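Butyryl-CoA dehydrogenase (Marinomonas mediterranea, PDB 6CXT) belongs to the acyl-CoA dehydrogenase family of flavoproteins and binds flavin-adenine dinucleotide. Local coordinates at residues B[7-12]-B[61-66]; B[69-74]-B[246-251]; B[145-150]-B[218-223]. One frame throughout, in Å; residues are numbered along the deposited sequence.

In the fold
Contacts 1 and 2 share helix 64-77: contact 1 sets its first turn against helix 7-19, and contact 2 sets its middle against helix 248-267. Their centres lie about 13 Å apart and they touch, with Phe62 CE2 3.5 Å from Ile70 CD1. Contact 2 is the buried one, joining the N-terminal and C-terminal helical regions; its Ile249 side chain is about 9 Å from the bound FK4 and about 12 Å from a bound FAD. Contact 3 belongs to the beta domain, its centre about 37 Å from that of contact 2, and is nested inside the chain loop that contact 2 closes. There the Leu150 side chain is about 13 Å from a bound FAD.

Contact 1: residues B[7-12]-B[61-66]; sequences HEQAEL and GFDILT
Gln9 reaches across to Thr66 with its amide nitrogen, NE2 donating to OG1 at 2.9 Å. The N-H points almost straight at the oxygen (171°), and Thr66 OG1 lies close to the plane of the amide. Beside this polar link runs an apolar one: Leu12 CD1 sits 3.8 Å from Thr66 CG2, and both leucine methyls touch the Phe62 ring at CZ, each 3.9 Å away. Threonine suits the spot because its two branches serve both: OG1 lies beside its own backbone N and faces the glutamine, while CG2, anti to that N, turns to the leucine and also lies over one face of the Phe62 ring, toward its rim.

Behind the first shell stands Asp63, the N-cap of helix 64-77, in the N-terminal helical domain of the acyl-CoA dehydrogenase fold. Its OD1 takes two bonds on its syn side, both donors somewhat out of the carboxylate plane: Thr66 N at 2.9 Å and Thr66 OG1 at 2.6 Å. The hydroxyl therefore gives to the cap while receiving from Gln9, which fixes its rotation. A water accepts from Gln9 NE2 and donates to Asp63 OD2, so both amide hydrogens have acceptors and both carboxylate oxygens are engaged. Gln9 OE1 accepts from Thr6 N, which settles the flip of the amide. Further out, Leu12 and Phe62 both rest on Ile70, one turn on from Thr66.

Contact 2: residues B[69-74]-B[246-251]; sequences KIIEGL and LFAIFV
Ile71 and Ala248 make the apolar centre of this helix-helix contact, which joins the N-terminal and C-terminal helical regions of the acyl-CoA dehydrogenase fold. Ile71 CG2 is 3.8 Å from Ala248 CB and 3.7 Å from Ile249 CG1, so one branch of the isoleucine fits against two successive residues of the partner helix. It gets there because CG2 is the branch anti to the backbone N of Ile71. A small residue at 248 suits the close backbones: the CA atoms of Glu72 and Ala248 are just 4.8 Å apart. The extended chain of Glu72 (chi1 179°, chi2 -172°) runs past Val251, whose CG1 lies 3.8 Å from Glu72 OE2.

The closeness of the backbones permits a weaker polar interaction, in which the CA-H of Glu72 is directed at Ala248 O, with 3.5 Å between CA and O and an angle of 153° at the hydrogen. No conventional hydrogen bond links the two segments.

The buried charge of Glu72 is met elsewhere: OE2 forms a salt bridge with Arg296, OE1 is hydrogen-bonded to Tyr300 OH, and Lys69 NZ, also bonded to Tyr300 OH, makes a long salt bridge of 3.9 Å to Glu72 OE1. These partners probably stabilise the ionised carboxylate.

Helix 279-306 supplies Arg296 and Tyr300 and also packs on Ala248 and Val251 through Leu299; helix 81-101 covers Ile71 with Phe92, and helix 313-338 lies against Val251 through Ile323.

Contact 3: residues B[145-150]-B[218-223]; sequences GDYYVL and TIHKDY
Tyr148 and Ile219 form the hydrogen-bonded pair of an antiparallel strand pairing, in which strands 147-158 and 209-220 are the two inner strands of a four-stranded sheet in the acyl-CoA dehydrogenase beta domain. Tyr148 N donates to Ile219 O at 2.7 Å, and Ile219 N returns a bond to Tyr148 O at 2.8 Å. Each carbonyl also receives a CA-H from the flanking non-hydrogen-bonded pairs, Tyr148 O from Thr218 and Ile219 O, with a more bent geometry, from Tyr147. Further backbone bonds join Val149 to Gln142 of strand 140-144 and Leu150 to Cys217. At the other end, a bond from Lys221 N to Asp146 O at 2.9 Å carries the pairing past the strand end, where the second chain has already turned into a 3-10 segment. This donor is tilted 27° from the carbonyl plane, a less direct approach than in the two strand bonds.

Charge and aromatic groups finish the exposed end. Asp146 OD1 forms a salt bridge with Lys221 NZ at 3.6 Å; the lysine, otherwise extended, leaves its backbone with CG between N and the carbonyl carbon (chi1 72°). A long, flexible chain suits this place, since its methylenes run past Asp146 O before the ammonium reaches the carboxylate. Tyr147 and His220 make a T-shaped pair, the imidazole edge directed at the phenol face with the planes 83° apart.

On the face that carries Tyr148 and Ile219 the side chains are buried; Leu150 CD1 meets Ile219 CD1, and both side chains lie against Phe184 of strand 181-187, with which Tyr148 also makes an edge-to-face contact. Back at the strand end, Asp146 O lies over one face of the imidazole, 3.3 Å from His220 CD2.

Contact 1: residues B[7-12]-B[61-66]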
loop_
_atom_site.group_PDB
_atom_site.type_symbol
_atom_site.label_atom_id
_atom_site.label_comp_id
_atom_site.label_asym_id
_atom_site.label_seq_id
_atom_site.Cartn_x
_atom_site.Cartn_y
_atom_site.Cartn_z
ATOM N N HIS B 7 -31.194 -22.744 8.402
ATOM C CA HIS B 7 -32.377 -21.908 8.469
ATOM C C HIS B 7 -32.405 -21.179 9.830
ATOM O O HIS B 7 -32.742 -20.004 9.907
ATOM C CB HIS B 7 -33.646 -22.760 8.292
ATOM C CG HIS B 7 -34.909 -21.954 8.264
ATOM N ND1 HIS B 7 -35.420 -21.412 7.102
ATOM C CD2 HIS B 7 -35.760 -21.588 9.256
ATOM C CE1 HIS B 7 -36.531 -20.747 7.378
ATOM N NE2 HIS B 7 -36.757 -20.835 8.677
ATOM N N GLU B 8 -32.049 -21.893 10.883
ATOM C CA GLU B 8 -32.045 -21.335 12.229
ATOM C C GLU B 8 -30.989 -20.197 12.333
ATOM O O GLU B 8 -31.288 -19.098 12.836
ATOM C CB GLU B 8 -31.795 -22.454 13.252
ATOM C CG GLU B 8 -31.883 -22.070 14.741
ATOM C CD GLU B 8 -33.188 -21.355 15.157
ATOM O OE1 GLU B 8 -34.261 -21.573 14.535
ATOM O OE2 GLU B 8 -33.146 -20.563 16.135
ATOM N N GLN B 9 -29.779 -20.465 11.820
ATOM C CA GLN B 9 -28.705 -19.469 11.875
ATOM C C GLN B 9 -29.109 -18.243 11.079
ATOM O O GLN B 9 -28.938 -17.128 11.567
ATOM C CB GLN B 9 -27.397 -20.054 11.370
ATOM C CG GLN B 9 -26.769 -20.975 12.398
ATOM C CD GLN B 9 -25.636 -21.769 11.827
ATOM O OE1 GLN B 9 -25.679 -22.171 10.656
ATOM N NE2 GLN B 9 -24.592 -21.980 12.625
ATOM N N ALA B 10 -29.664 -18.435 9.875
ATOM C CA ALA B 10 -30.227 -17.302 9.079
ATOM C C ALA B 10 -31.276 -16.490 9.813
ATOM O O ALA B 10 -31.305 -15.245 9.730
ATOM C CB ALA B 10 -30.779 -17.776 7.751
ATOM N N GLU B 11 -32.168 -17.198 10.509
ATOM C CA GLU B 11 -33.208 -16.557 11.278
ATOM C C GLU B 11 -32.633 -15.671 12.404
ATOM O O GLU B 11 -33.083 -14.529 12.615
ATOM C CB GLU B 11 -34.210 -17.603 11.835
ATOM C CG GLU B 11 -35.508 -16.988 12.331
ATOM C CD GLU B 11 -35.935 -15.792 11.486
ATOM O OE1 GLU B 11 -36.194 -16.002 10.271
ATOM O OE2 GLU B 11 -35.970 -14.648 12.026
ATOM N N LEU B 12 -31.666 -16.218 13.120
ATOM C CA LEU B 12 -30.994 -15.485 14.180
ATOM C C LEU B 12 -30.271 -14.258 13.623
ATOM O O LEU B 12 -30.289 -13.188 14.228
ATOM C CB LEU B 12 -30.020 -16.407 14.902
ATOM C CG LEU B 12 -30.700 -17.447 15.808
ATOM C CD1 LEU B 12 -29.794 -18.654 15.992
ATOM C CD2 LEU B 12 -31.096 -16.830 17.145
ATOM N N GLY B 61 -26.213 -21.030 24.899
ATOM C CA GLY B 61 -25.230 -22.077 24.599
ATOM C C GLY B 61 -25.022 -22.298 23.098
ATOM O O GLY B 61 -24.895 -23.439 22.634
ATOM N N PHE B 62 -24.990 -21.213 22.323
ATOM C CA PHE B 62 -24.690 -21.325 20.884
ATOM C C PHE B 62 -23.277 -21.774 20.592
ATOM O O PHE B 62 -22.362 -21.541 21.383
ATOM C CB PHE B 62 -24.941 -19.996 20.165
ATOM C CG PHE B 62 -26.374 -19.609 20.071
ATOM C CD1 PHE B 62 -27.384 -20.586 19.849
ATOM C CD2 PHE B 62 -26.746 -18.264 20.129
ATOM C CE1 PHE B 62 -28.713 -20.200 19.746
ATOM C CE2 PHE B 62 -28.067 -17.882 19.992
ATOM C CZ PHE B 62 -29.056 -18.846 19.816
ATOM N N ASP B 63 -23.064 -22.417 19.445
ATOM C CA ASP B 63 -21.683 -22.691 19.035
ATOM C C ASP B 63 -21.021 -21.367 18.571
ATOM O O ASP B 63 -21.707 -20.360 18.379
ATOM C CB ASP B 63 -21.609 -23.775 17.955
ATOM C CG ASP B 63 -22.377 -23.416 16.679
ATOM O OD1 ASP B 63 -22.816 -22.299 16.487
ATOM O OD2 ASP B 63 -22.549 -24.275 15.809
ATOM N N ILE B 64 -19.711 -21.407 18.384
ATOM C CA ILE B 64 -18.925 -20.215 17.979
ATOM C C ILE B 64 -19.404 -19.580 16.660
ATOM O O ILE B 64 -19.618 -18.362 16.581
ATOM C CB ILE B 64 -17.410 -20.498 17.985
ATOM C CG1 ILE B 64 -17.011 -21.067 19.341
ATOM C CG2 ILE B 64 -16.622 -19.192 17.874
ATOM C CD1 ILE B 64 -15.642 -21.716 19.302
ATOM N N LEU B 65 -19.642 -20.394 15.645
ATOM C CA LEU B 65 -20.129 -19.813 14.401
ATOM C C LEU B 65 -21.441 -19.092 14.496
ATOM O O LEU B 65 -21.587 -17.993 13.912
ATOM C CB LEU B 65 -20.205 -20.839 13.252
ATOM C CG LEU B 65 -18.876 -20.989 12.508
ATOM C CD1 LEU B 65 -18.895 -22.309 11.737
ATOM C CD2 LEU B 65 -18.586 -19.784 11.575
ATOM N N THR B 66 -22.420 -19.698 15.193
ATOM C CA THR B 66 -23.702 -19.054 15.350
ATOM C C THR B 66 -23.521 -17.746 16.145
ATOM O O THR B 66 -24.164 -16.733 15.837
ATOM C CB THR B 66 -24.715 -19.961 16.092
ATOM O OG1 THR B 66 -24.866 -21.176 15.350
ATOM C CG2 THR B 66 -26.045 -19.281 16.158
HETATM O O HOH W 1 -22.610 -24.002 13.008
#

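Contact 2: residues B[69-74]-B[246-251]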
loop_
_atom_site.group_PDB
_atom_site.type_symbol
_atom_site.label_atom_id
_atom_site.label_comp_id
_atom_site.label_asym_id
_atom_site.label_seq_id
_atom_site.Cartn_x
_atom_site.Cartn_y
_atom_site.Cartn_z
ATOM N N LYS B 69 -21.945 -15.018 14.032
ATOM C CA LYS B 69 -22.862 -14.555 12.979
ATOM C C LYS B 69 -23.853 -13.576 13.558
ATOM O O LYS B 69 -24.207 -12.570 12.926
ATOM C CB LYS B 69 -23.575 -15.749 12.300
ATOM C CG LYS B 69 -24.470 -15.406 11.111
ATOM C CD LYS B 69 -23.730 -14.695 9.973
ATOM C CE LYS B 69 -24.586 -14.681 8.708
ATOM N NZ LYS B 69 -23.812 -14.021 7.604
ATOM N N ILE B 70 -24.335 -13.858 14.773
ATOM C CA ILE B 70 -25.298 -12.924 15.397
ATOM C C ILE B 70 -24.574 -11.604 15.728
ATOM O O ILE B 70 -25.101 -10.508 15.521
ATOM C CB ILE B 70 -25.893 -13.548 16.678
ATOM C CG1 ILE B 70 -26.909 -14.634 16.282
ATOM C CG2 ILE B 70 -26.515 -12.482 17.612
ATOM C CD1 ILE B 70 -27.130 -15.611 17.457
ATOM N N ILE B 71 -23.349 -11.719 16.230
ATOM C CA ILE B 71 -22.601 -10.512 16.609
ATOM C C ILE B 71 -22.358 -9.644 15.344
ATOM O O ILE B 71 -22.446 -8.414 15.382
ATOM C CB ILE B 71 -21.258 -10.897 17.294
ATOM C CG1 ILE B 71 -21.548 -11.545 18.668
ATOM C CG2 ILE B 71 -20.365 -9.660 17.474
ATOM C CD1 ILE B 71 -20.305 -12.103 19.352
ATOM N N GLU B 72 -21.999 -10.317 14.242
ATOM C CA GLU B 72 -21.803 -9.607 12.968
ATOM C C GLU B 72 -23.054 -8.860 12.607
ATOM O O GLU B 72 -22.983 -7.682 12.208
ATOM C CB GLU B 72 -21.486 -10.608 11.866
ATOM C CG GLU B 72 -21.282 -9.953 10.504
ATOM C CD GLU B 72 -21.159 -10.990 9.381
ATOM O OE1 GLU B 72 -20.998 -12.204 9.667
ATOM O OE2 GLU B 72 -21.261 -10.590 8.193
ATOM N N GLY B 73 -24.216 -9.541 12.721
ATOM C CA GLY B 73 -25.495 -8.894 12.427
ATOM C C GLY B 73 -25.707 -7.655 13.280
ATOM O O GLY B 73 -26.140 -6.584 12.799
ATOM N N LEU B 74 -25.391 -7.777 14.561
ATOM C CA LEU B 74 -25.535 -6.595 15.456
ATOM C C LEU B 74 -24.560 -5.488 15.055
ATOM O O LEU B 74 -24.928 -4.326 15.088
ATOM C CB LEU B 74 -25.308 -6.962 16.938
ATOM C CG LEU B 74 -26.385 -7.904 17.549
ATOM C CD1 LEU B 74 -25.979 -8.441 18.921
ATOM C CD2 LEU B 74 -27.714 -7.132 17.627
ATOM N N LEU B 246 -15.014 -10.933 19.276
ATOM C CA LEU B 246 -15.329 -9.516 19.463
ATOM C C LEU B 246 -15.251 -8.807 18.087
ATOM O O LEU B 246 -16.070 -7.947 17.766
ATOM C CB LEU B 246 -14.405 -8.873 20.501
ATOM C CG LEU B 246 -14.578 -7.366 20.804
ATOM C CD1 LEU B 246 -14.124 -7.041 22.235
ATOM C CD2 LEU B 246 -13.776 -6.477 19.804
ATOM N N PHE B 247 -14.321 -9.244 17.249
ATOM C CA PHE B 247 -14.015 -8.534 15.962
ATOM C C PHE B 247 -15.083 -8.786 14.901
ATOM O O PHE B 247 -15.130 -8.078 13.874
ATOM C CB PHE B 247 -12.571 -8.885 15.502
ATOM C CG PHE B 247 -11.533 -8.128 16.317
ATOM C CD1 PHE B 247 -11.262 -8.511 17.685
ATOM C CD2 PHE B 247 -10.906 -7.001 15.816
ATOM C CE1 PHE B 247 -10.452 -7.749 18.470
ATOM C CE2 PHE B 247 -10.030 -6.240 16.607
ATOM C CZ PHE B 247 -9.825 -6.607 17.940
ATOM N N ALA B 248 -15.959 -9.755 15.152
ATOM C CA ALA B 248 -17.173 -9.924 14.320
ATOM C C ALA B 248 -17.979 -8.614 14.243
ATOM O O ALA B 248 -18.598 -8.330 13.209
ATOM C CB ALA B 248 -18.040 -11.039 14.866
ATOM N N ILE B 249 -17.950 -7.810 15.321
ATOM C CA ILE B 249 -18.624 -6.490 15.331
ATOM C C ILE B 249 -18.227 -5.677 14.070
ATOM O O ILE B 249 -19.092 -5.076 13.365
ATOM C CB ILE B 249 -18.284 -5.659 16.588
ATOM C CG1 ILE B 249 -18.806 -6.367 17.872
ATOM C CG2 ILE B 249 -18.877 -4.258 16.479
ATOM C CD1 ILE B 249 -18.153 -5.783 19.128
ATOM N N PHE B 250 -16.934 -5.640 13.808
ATOM C CA PHE B 250 -16.405 -4.679 12.826
ATOM C C PHE B 250 -16.618 -5.186 11.406
ATOM O O PHE B 250 -16.639 -4.390 10.483
ATOM C CB PHE B 250 -14.921 -4.486 13.083
ATOM C CG PHE B 250 -14.639 -4.155 14.536
ATOM C CD1 PHE B 250 -15.355 -3.109 15.180
ATOM C CD2 PHE B 250 -13.669 -4.885 15.266
ATOM C CE1 PHE B 250 -15.167 -2.821 16.554
ATOM C CE2 PHE B 250 -13.431 -4.565 16.620
ATOM C CZ PHE B 250 -14.186 -3.579 17.272
ATOM N N VAL B 251 -16.742 -6.492 11.234
ATOM C CA VAL B 251 -17.141 -7.032 9.933
ATOM C C VAL B 251 -18.565 -6.522 9.614
ATOM O O VAL B 251 -18.827 -6.028 8.507
ATOM C CB VAL B 251 -17.127 -8.583 9.925
ATOM C CG1 VAL B 251 -17.792 -9.140 8.657
ATOM C CG2 VAL B 251 -15.681 -9.113 10.041
#

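Contact 3: residues B[145-150]-B[218-223]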
loop_
_atom_site.group_PDB
_atom_site.type_symbol
_atom_site.label_atom_id
_atom_site.label_comp_id
_atom_site.label_asym_id
_atom_site.label_seq_id
_atom_site.Cartn_x
_atom_site.Cartn_y
_atom_site.Cartn_z
ATOM N N GLY B 145 -3.363 -17.274 54.045
ATOM C CA GLY B 145 -4.378 -18.234 54.455
ATOM C C GLY B 145 -5.298 -18.555 53.314
ATOM O O GLY B 145 -4.837 -18.978 52.268
ATOM N N ASP B 146 -6.598 -18.363 53.524
ATOM C CA ASP B 146 -7.615 -18.635 52.504
ATOM C C ASP B 146 -7.879 -17.431 51.552
ATOM O O ASP B 146 -8.898 -17.401 50.863
ATOM C CB ASP B 146 -8.942 -19.001 53.175
ATOM C CG ASP B 146 -9.030 -20.477 53.589
ATOM O OD1 ASP B 146 -8.036 -21.230 53.471
ATOM O OD2 ASP B 146 -10.122 -20.868 54.041
ATOM N N TYR B 147 -6.996 -16.446 51.564
ATOM C CA TYR B 147 -7.264 -15.156 50.873
ATOM C C TYR B 147 -6.049 -14.763 50.085
ATOM O O TYR B 147 -4.935 -15.230 50.352
ATOM C CB TYR B 147 -7.631 -14.020 51.864
ATOM C CG TYR B 147 -8.915 -14.279 52.584
ATOM C CD1 TYR B 147 -8.951 -15.069 53.777
ATOM C CD2 TYR B 147 -10.119 -13.766 52.084
ATOM C CE1 TYR B 147 -10.164 -15.338 54.413
ATOM C CE2 TYR B 147 -11.329 -14.024 52.719
ATOM C CZ TYR B 147 -11.345 -14.806 53.880
ATOM O OH TYR B 147 -12.556 -15.011 54.462
ATOM N N TYR B 148 -6.261 -13.885 49.101
ATOM C CA TYR B 148 -5.151 -13.270 48.408
ATOM C C TYR B 148 -5.254 -11.803 48.585
ATOM O O TYR B 148 -6.348 -11.310 48.661
ATOM C CB TYR B 148 -5.225 -13.590 46.924
ATOM C CG TYR B 148 -4.698 -14.942 46.567
ATOM C CD1 TYR B 148 -3.336 -15.132 46.319
ATOM C CD2 TYR B 148 -5.564 -16.025 46.460
ATOM C CE1 TYR B 148 -2.843 -16.390 45.967
ATOM C CE2 TYR B 148 -5.096 -17.279 46.089
ATOM C CZ TYR B 148 -3.744 -17.461 45.856
ATOM O OH TYR B 148 -3.298 -18.722 45.509
ATOM N N VAL B 149 -4.118 -11.142 48.722
ATOM C CA VAL B 149 -4.066 -9.703 48.800
ATOM C C VAL B 149 -3.479 -9.211 47.464
ATOM O O VAL B 149 -2.320 -9.543 47.111
ATOM C CB VAL B 149 -3.205 -9.269 50.002
ATOM C CG1 VAL B 149 -3.009 -7.760 50.096
ATOM C CG2 VAL B 149 -3.850 -9.806 51.301
ATOM N N LEU B 150 -4.252 -8.354 46.788
ATOM C CA LEU B 150 -3.909 -7.866 45.433
ATOM C C LEU B 150 -3.491 -6.420 45.523
ATOM O O LEU B 150 -4.143 -5.598 46.213
ATOM C CB LEU B 150 -5.097 -8.036 44.494
ATOM C CG LEU B 150 -5.195 -9.347 43.712
ATOM C CD1 LEU B 150 -5.547 -10.573 44.573
ATOM C CD2 LEU B 150 -6.189 -9.199 42.566
ATOM N N THR B 218 -8.230 -7.486 49.470
ATOM C CA THR B 218 -8.322 -8.857 49.946
ATOM C C THR B 218 -9.442 -9.602 49.354
ATOM O O THR B 218 -10.620 -9.223 49.475
ATOM C CB THR B 218 -8.381 -8.845 51.510
ATOM O OG1 THR B 218 -7.155 -8.262 51.929
ATOM C CG2 THR B 218 -8.521 -10.256 52.057
ATOM N N ILE B 219 -9.126 -10.715 48.709
ATOM C CA ILE B 219 -10.224 -11.530 48.205
ATOM C C ILE B 219 -10.049 -13.014 48.594
ATOM O O ILE B 219 -8.914 -13.506 48.701
ATOM C CB ILE B 219 -10.349 -11.452 46.647
ATOM C CG1 ILE B 219 -9.026 -11.877 46.017
ATOM C CG2 ILE B 219 -10.676 -10.012 46.167
ATOM C CD1 ILE B 219 -9.144 -12.063 44.523
ATOM N N HIS B 220 -11.171 -13.701 48.719
ATOM C CA HIS B 220 -11.147 -15.104 49.058
ATOM C C HIS B 220 -10.575 -15.891 47.889
ATOM O O HIS B 220 -10.813 -15.551 46.731
ATOM C CB HIS B 220 -12.537 -15.611 49.388
ATOM C CG HIS B 220 -12.522 -16.962 50.019
ATOM N ND1 HIS B 220 -12.819 -18.112 49.324
ATOM C CD2 HIS B 220 -12.183 -17.357 51.271
ATOM C CE1 HIS B 220 -12.686 -19.156 50.124
ATOM N NE2 HIS B 220 -12.303 -18.724 51.312
ATOM N N LYS B 221 -9.829 -16.942 48.199
ATOM C CA LYS B 221 -9.216 -17.788 47.176
ATOM C C LYS B 221 -10.211 -18.415 46.205
ATOM O O LYS B 221 -9.815 -18.719 45.087
ATOM C CB LYS B 221 -8.343 -18.881 47.809
ATOM C CG LYS B 221 -9.164 -19.960 48.499
ATOM C CD LYS B 221 -8.265 -21.043 49.065
ATOM C CE LYS B 221 -9.105 -22.064 49.815
ATOM N NZ LYS B 221 -8.196 -23.062 50.431
ATOM N N ASP B 222 -11.481 -18.595 46.579
ATOM C CA ASP B 222 -12.460 -19.129 45.638
ATOM C C ASP B 222 -12.713 -18.177 44.446
ATOM O O ASP B 222 -13.393 -18.548 43.509
ATOM C CB ASP B 222 -13.809 -19.399 46.311
ATOM C CG ASP B 222 -13.744 -20.524 47.377
ATOM O OD1 ASP B 222 -12.691 -21.216 47.535
ATOM O OD2 ASP B 222 -14.771 -20.698 48.073
ATOM N N TYR B 223 -12.239 -16.942 44.540
ATOM C CA TYR B 223 -12.324 -15.992 43.408
ATOM C C TYR B 223 -11.208 -16.178 42.366
ATOM O O TYR B 223 -11.281 -15.550 41.297
ATOM C CB TYR B 223 -12.348 -14.524 43.909
ATOM C CG TYR B 223 -13.707 -14.131 44.432
ATOM C CD1 TYR B 223 -14.786 -13.957 43.564
ATOM C CD2 TYR B 223 -13.930 -13.977 45.826
ATOM C CE1 TYR B 223 -16.050 -13.641 44.036
ATOM C CE2 TYR B 223 -15.193 -13.638 46.313
ATOM C CZ TYR B 223 -16.236 -13.461 45.425
ATOM O OH TYR B 223 -17.463 -13.143 45.910
#